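Local coordinates for protein putative arsenate reductase (Streptococcus mutans UA159, PDB 3FZ4) that probably acts as a thiol-dependent oxidoreductase of the ArsC family, a thioredoxin-fold group named for arsenate reduction, although its own substrate is unproven, at residues 15-28 and 108-120. The protein carries 1 engineered substitution. Residues are numbered along the deposited sequence; the frame is centred on the assembly and turned at random. Where two conformers were deposited one is given.
Sequences TCRRAKAELDDLAW and QIGYRTAYEDLDF. With NA (sodium ion), chain B; FMT (formic acid), chain E.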
loop_
_atom_site.group_PDB
_atom_site.type_symbol
_atom_site.label_atom_id
_atom_site.label_comp_id
_atom_site.label_asym_id
_atom_site.label_seq_id
_atom_site.Cartn_x
_atom_site.Cartn_y
_atom_site.Cartn_z
ATOM N N THR A 15 -12.516 -0.599 -1.683
ATOM C CA THR A 15 -11.689 -1.609 -2.368
ATOM C C THR A 15 -11.088 -2.520 -1.332
ATOM O O THR A 15 -10.964 -3.721 -1.561
ATOM C CB THR A 15 -10.510 -1.099 -3.276
ATOM O OG1 THR A 15 -9.731 -0.129 -2.560
ATOM C CG2 THR A 15 -11.000 -0.560 -4.634
ATOM N N CYS A 16 -10.702 -1.976 -0.174
ATOM C CA CYS A 16 -10.181 -2.828 0.899
ATOM C C CYS A 16 -11.204 -3.857 1.376
ATOM O O CYS A 16 -10.858 -4.995 1.638
ATOM C CB CYS A 16 -9.765 -2.022 2.129
ATOM S SG CYS A 16 -8.529 -0.761 1.822
ATOM N N ARG A 17 -12.468 -3.461 1.457
ATOM C CA ARG A 17 -13.490 -4.391 1.911
ATOM C C ARG A 17 -13.665 -5.544 0.906
ATOM O O ARG A 17 -13.794 -6.694 1.300
ATOM C CB ARG A 17 -14.816 -3.655 2.177
ATOM C CG ARG A 17 -15.863 -4.504 2.904
ATOM C CD ARG A 17 -17.110 -3.682 3.283
ATOM N NE ARG A 17 -18.285 -4.492 3.643
ATOM C CZ ARG A 17 -19.309 -4.747 2.823
ATOM N NH1 ARG A 17 -20.343 -5.475 3.238
ATOM N NH2 ARG A 17 -19.317 -4.273 1.587
ATOM N N ARG A 18 -13.648 -5.242 -0.393
ATOM C CA ARG A 18 -13.729 -6.262 -1.442
ATOM C C ARG A 18 -12.547 -7.212 -1.367
ATOM O O ARG A 18 -12.686 -8.421 -1.451
ATOM C CB ARG A 18 -13.697 -5.588 -2.807
ATOM C CG ARG A 18 -14.983 -4.877 -3.182
ATOM C CD ARG A 18 -14.895 -4.059 -4.471
ATOM N NE ARG A 18 -14.429 -4.773 -5.651
ATOM C CZ ARG A 18 -13.756 -4.195 -6.646
ATOM N NH1 ARG A 18 -13.434 -2.895 -6.605
ATOM N NH2 ARG A 18 -13.408 -4.929 -7.678
ATOM N N ALA A 19 -11.352 -6.631 -1.229
ATOM C CA ALA A 19 -10.128 -7.424 -1.214
ATOM C C ALA A 19 -10.134 -8.354 0.019
ATOM O O ALA A 19 -9.755 -9.532 -0.072
ATOM C CB ALA A 19 -8.936 -6.509 -1.189
ATOM N N LYS A 20 -10.530 -7.824 1.178
ATOM C CA LYS A 20 -10.551 -8.639 2.407
ATOM C C LYS A 20 -11.569 -9.772 2.270
ATOM O O LYS A 20 -11.320 -10.902 2.703
ATOM C CB LYS A 20 -10.856 -7.753 3.619
ATOM C CG LYS A 20 -10.512 -8.433 4.955
ATOM C CD LYS A 20 -10.875 -7.500 6.119
ATOM C CE LYS A 20 -10.136 -7.805 7.402
ATOM N NZ LYS A 20 -10.397 -6.675 8.352
ATOM N N ALA A 21 -12.708 -9.482 1.643
ATOM C CA ALA A 21 -13.696 -10.536 1.415
ATOM C C ALA A 21 -13.081 -11.650 0.574
ATOM O O ALA A 21 -13.381 -12.825 0.799
ATOM C CB ALA A 21 -14.982 -9.996 0.759
ATOM N N GLU A 22 -12.285 -11.302 -0.461
ATOM C CA GLU A 22 -11.651 -12.350 -1.259
ATOM C C GLU A 22 -10.646 -13.157 -0.443
ATOM O O GLU A 22 -10.618 -14.397 -0.555
ATOM C CB GLU A 22 -11.000 -11.776 -2.508
ATOM C CG GLU A 22 -10.527 -12.888 -3.412
ATOM C CD GLU A 22 -9.640 -12.446 -4.556
ATOM O OE1 GLU A 22 -9.268 -11.256 -4.606
ATOM O OE2 GLU A 22 -9.283 -13.348 -5.362
ATOM N N LEU A 23 -9.821 -12.482 0.364
ATOM C CA LEU A 23 -8.901 -13.232 1.241
ATOM C C LEU A 23 -9.651 -14.214 2.129
ATOM O O LEU A 23 -9.208 -15.344 2.319
ATOM C CB LEU A 23 -8.080 -12.288 2.090
ATOM C CG LEU A 23 -7.055 -11.450 1.361
ATOM C CD1 LEU A 23 -6.458 -10.373 2.281
ATOM C CD2 LEU A 23 -5.983 -12.327 0.752
ATOM N N ASP A 24 -10.791 -13.769 2.661
ATOM C CA ASP A 24 -11.588 -14.663 3.515
ATOM C C ASP A 24 -12.147 -15.851 2.712
ATOM O O ASP A 24 -12.127 -16.984 3.176
ATOM C CB ASP A 24 -12.688 -13.883 4.207
ATOM C CG ASP A 24 -12.143 -12.874 5.217
ATOM O OD1 ASP A 24 -11.011 -13.068 5.744
ATOM O OD2 ASP A 24 -12.863 -11.896 5.547
ATOM N N ASP A 25 -12.631 -15.586 1.490
ATOM C CA ASP A 25 -13.186 -16.639 0.643
ATOM C C ASP A 25 -12.104 -17.661 0.268
ATOM O O ASP A 25 -12.373 -18.866 0.188
ATOM C CB ASP A 25 -13.819 -15.998 -0.599
ATOM C CG ASP A 25 -14.567 -16.973 -1.441
ATOM O OD1 ASP A 25 -15.331 -17.748 -0.864
ATOM O OD2 ASP A 25 -14.391 -16.945 -2.680
ATOM N N LEU A 26 -10.871 -17.194 0.068
ATOM C CA LEU A 26 -9.760 -18.057 -0.294
ATOM C C LEU A 26 -9.234 -18.816 0.918
ATOM O O LEU A 26 -8.534 -19.795 0.757
ATOM C CB LEU A 26 -8.614 -17.230 -0.910
ATOM C CG LEU A 26 -8.853 -16.663 -2.316
ATOM C CD1 LEU A 26 -7.982 -15.442 -2.591
ATOM C CD2 LEU A 26 -8.583 -17.759 -3.346
ATOM N N ALA A 27 -9.543 -18.314 2.127
ATOM C CA ALA A 27 -9.018 -18.861 3.374
ATOM C C ALA A 27 -7.485 -18.790 3.404
ATOM O O ALA A 27 -6.802 -19.657 3.935
ATOM C CB ALA A 27 -9.577 -20.288 3.687
ATOM N N TRP A 28 -6.951 -17.720 2.810
ATOM C CA TRP A 28 -5.524 -17.442 2.936
ATOM C C TRP A 28 -5.239 -16.808 4.306
ATOM O O TRP A 28 -6.024 -15.993 4.778
ATOM C CB TRP A 28 -5.076 -16.500 1.836
ATOM C CG TRP A 28 -4.941 -17.141 0.475
ATOM C CD1 TRP A 28 -5.206 -18.449 0.129
ATOM C CD2 TRP A 28 -4.567 -16.477 -0.741
ATOM N NE1 TRP A 28 -4.983 -18.640 -1.213
ATOM C CE2 TRP A 28 -4.583 -17.449 -1.777
ATOM C CE3 TRP A 28 -4.176 -15.159 -1.050
ATOM C CZ2 TRP A 28 -4.263 -17.132 -3.109
ATOM C CZ3 TRP A 28 -3.863 -14.857 -2.376
ATOM C CH2 TRP A 28 -3.901 -15.842 -3.374
ATOM N N GLN A 108 0.996 -6.784 -4.245
ATOM C CA GLN A 108 -0.071 -6.140 -4.999
ATOM C C GLN A 108 -0.437 -4.818 -4.367
ATOM O O GLN A 108 -0.682 -4.767 -3.149
ATOM C CB GLN A 108 -1.325 -7.006 -5.147
ATOM C CG GLN A 108 -2.328 -6.393 -6.144
ATOM C CD GLN A 108 -3.409 -7.351 -6.550
ATOM O OE1 GLN A 108 -3.156 -8.545 -6.709
ATOM N NE2 GLN A 108 -4.609 -6.845 -6.748
ATOM N N ILE A 109 -0.483 -3.757 -5.180
ATOM C CA ILE A 109 -0.978 -2.450 -4.728
ATOM C C ILE A 109 -2.379 -2.247 -5.296
ATOM O O ILE A 109 -2.598 -2.458 -6.490
ATOM C CB ILE A 109 -0.070 -1.276 -5.243
ATOM C CG1 ILE A 109 1.399 -1.436 -4.841
ATOM C CG2 ILE A 109 -0.609 0.056 -4.764
ATOM C CD1 ILE A 109 2.321 -0.405 -5.542
ATOM N N GLY A 110 -3.326 -1.799 -4.472
ATOM C CA GLY A 110 -4.699 -1.593 -4.919
ATOM C C GLY A 110 -5.409 -2.910 -5.221
ATOM O O GLY A 110 -4.947 -4.016 -4.852
ATOM N N TYR A 111 -6.533 -2.822 -5.906
ATOM C CA TYR A 111 -7.360 -4.004 -6.117
ATOM C C TYR A 111 -7.977 -3.961 -7.524
ATOM O O TYR A 111 -9.188 -3.983 -7.704
ATOM C CB TYR A 111 -8.410 -4.139 -4.996
ATOM C CG TYR A 111 -9.044 -5.500 -4.948
ATOM C CD1 TYR A 111 -8.295 -6.635 -4.719
ATOM C CD2 TYR A 111 -10.410 -5.645 -5.134
ATOM C CE1 TYR A 111 -8.902 -7.910 -4.678
ATOM C CE2 TYR A 111 -11.004 -6.884 -5.075
ATOM C CZ TYR A 111 -10.244 -8.014 -4.870
ATOM O OH TYR A 111 -10.871 -9.235 -4.814
ATOM N N ARG A 112 -7.112 -3.862 -8.523
ATOM C CA ARG A 112 -7.554 -3.845 -9.926
ATOM C C ARG A 112 -7.793 -5.222 -10.474
ATOM O O ARG A 112 -8.516 -5.366 -11.462
ATOM C CB ARG A 112 -6.513 -3.174 -10.817
ATOM C CG ARG A 112 -6.268 -1.773 -10.441
ATOM C CD ARG A 112 -5.400 -1.062 -11.463
ATOM N NE ARG A 112 -6.130 -0.499 -12.641
ATOM C CZ ARG A 112 -6.143 -1.057 -13.859
ATOM N NH1 ARG A 112 -5.453 -2.170 -14.108
ATOM N NH2 ARG A 112 -6.794 -0.480 -14.854
ATOM N N THR A 113 -7.181 -6.232 -9.851
ATOM C CA THR A 113 -7.258 -7.620 -10.282
ATOM C C THR A 113 -7.438 -8.472 -9.024
ATOM O O THR A 113 -7.003 -8.090 -7.940
ATOM C CB THR A 113 -5.987 -8.076 -11.040
ATOM O OG1 THR A 113 -4.853 -7.790 -10.220
ATOM C CG2 THR A 113 -5.836 -7.339 -12.366
ATOM N N ALA A 114 -8.060 -9.633 -9.161
ATOM C CA ALA A 114 -8.332 -10.539 -8.023
ATOM C C ALA A 114 -7.032 -11.103 -7.451
ATOM O O ALA A 114 -6.112 -11.469 -8.200
ATOM C CB ALA A 114 -9.213 -11.673 -8.515
ATOM N N TYR A 115 -6.968 -11.219 -6.123
ATOM C CA TYR A 115 -5.793 -11.771 -5.471
ATOM C C TYR A 115 -5.529 -13.214 -5.890
ATOM O O TYR A 115 -4.380 -13.669 -5.859
ATOM C CB TYR A 115 -5.959 -11.714 -3.959
ATOM C CG TYR A 115 -5.799 -10.353 -3.334
ATOM C CD1 TYR A 115 -5.054 -9.336 -3.954
ATOM C CD2 TYR A 115 -6.377 -10.104 -2.092
ATOM C CE1 TYR A 115 -4.887 -8.114 -3.330
ATOM C CE2 TYR A 115 -6.156 -8.905 -1.454
ATOM C CZ TYR A 115 -5.417 -7.915 -2.072
ATOM O OH TYR A 115 -5.242 -6.733 -1.389
ATOM N N GLU A 116 -6.571 -13.955 -6.209
ATOM C CA GLU A 116 -6.362 -15.355 -6.531
ATOM C C GLU A 116 -5.380 -15.537 -7.678
ATOM O O GLU A 116 -4.653 -16.554 -7.689
ATOM C CB GLU A 116 -7.694 -16.036 -6.876
ATOM C CG GLU A 116 -7.539 -17.534 -7.071
ATOM C CD GLU A 116 -8.836 -18.296 -7.245
ATOM O OE1 GLU A 116 -9.916 -17.752 -6.917
ATOM O OE2 GLU A 116 -8.727 -19.441 -7.743
ATOM N N ASP A 117 -5.357 -14.556 -8.590
ATOM C CA ASP A 117 -4.427 -14.552 -9.747
ATOM C C ASP A 117 -2.948 -14.631 -9.292
ATOM O O ASP A 117 -2.102 -15.138 -10.041
ATOM C CB ASP A 117 -4.609 -13.323 -10.665
ATOM C CG ASP A 117 -6.019 -13.183 -11.268
ATOM O OD1 ASP A 117 -6.889 -14.063 -11.122
ATOM O OD2 ASP A 117 -6.240 -12.123 -11.905
ATOM N N LEU A 118 -2.629 -14.176 -8.077
ATOM C CA LEU A 118 -1.242 -14.204 -7.577
ATOM C C LEU A 118 -0.717 -15.634 -7.410
ATOM O O LEU A 118 0.490 -15.883 -7.497
ATOM C CB LEU A 118 -1.152 -13.447 -6.262
ATOM C CG LEU A 118 -1.446 -11.945 -6.382
ATOM C CD1 LEU A 118 -1.694 -11.409 -5.004
ATOM C CD2 LEU A 118 -0.372 -11.130 -7.097
ATOM N N ASP A 119 -1.638 -16.568 -7.154
ATOM C CA ASP A 119 -1.363 -18.001 -7.156
ATOM C C ASP A 119 -0.438 -18.441 -6.043
ATOM O O ASP A 119 0.507 -19.205 -6.277
ATOM C CB ASP A 119 -0.844 -18.446 -8.538
ATOM C CG ASP A 119 -0.804 -19.963 -8.700
ATOM O OD1 ASP A 119 -1.534 -20.702 -8.007
ATOM O OD2 ASP A 119 -0.023 -20.438 -9.542
ATOM N N PHE A 120 -0.694 -17.952 -4.837
ATOM C CA PHE A 120 0.112 -18.331 -3.691
ATOM C C PHE A 120 -0.308 -19.704 -3.199
ATOM O O PHE A 120 0.525 -20.440 -2.666
ATOM C CB PHE A 120 0.014 -17.296 -2.564
ATOM C CG PHE A 120 0.525 -15.913 -2.936
ATOM C CD1 PHE A 120 1.573 -15.738 -3.842
ATOM C CD2 PHE A 120 -0.062 -14.781 -2.360
ATOM C CE1 PHE A 120 2.039 -14.458 -4.147
ATOM C CE2 PHE A 120 0.394 -13.524 -2.663
ATOM C CZ PHE A 120 1.445 -13.358 -3.558
ATOM O OXT PHE A 120 -1.469 -20.100 -3.336
HETATM NA NA NA B . -3.591 -5.035 -2.666
HETATM C C FMT E . -11.275 -6.266 -8.658
HETATM O O1 FMT E . -10.300 -6.931 -8.972
HETATM O O2 FMT E . -11.340 -5.034 -8.704
#
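In this ArsC-family, thioredoxin-like fold, helix 14-26, whose first turn holds Cys16 of the Cys13–Cys16 disulfide, packs against the C-terminal tail leaving edge strand 105-109, and Glu22 ties the two together by capturing the start of the 3-10 turn 115-118. Its CG lies anti to the backbone N (chi1 -172°) and the chain runs out extended, which carries the carboxylate across to the tail. Glu22 OE1 accepts two hydrogen bonds: Tyr115 N at 2.8 Å, on the syn side, and Tyr111 OH at 2.6 Å. The two donors arrive from opposite faces of the carboxylate plane, the hydroxyl 44° out of it. Glu116 N meets Glu22 OE2 at 2.9 Å, out of the plane on the side of Tyr115 N, opposite the hydroxyl. Three donors therefore fix the rotation of one carboxylate.

The Tyr111 ring lies against the helix with Ala19 CB under one face, a CH-pi contact 3.8 Å from the ring centroid and 19° off the normal. Tyr115 turns its ring inward beside Leu23, whose CD2 approaches CD2 of Tyr115 to 3.6 Å, while Phe7 of strand 5-9 touches Ala19, Leu23 and Tyr115. Tyr115 OH, with the carbonyl oxygens of Gln108 and Gly110, binds the sodium ion. Beyond the helix end, the indole of Trp28 is flanked by Leu26 CD1 over one face and Phe120 CB over the other, and its CH2 reaches Tyr115 O at 3.3 Å.

With two backbone N-H groups and a phenol as donors, Glu22 is probably stabilised as the anion, its charge partly offset by the amides opening the 3-10 turn.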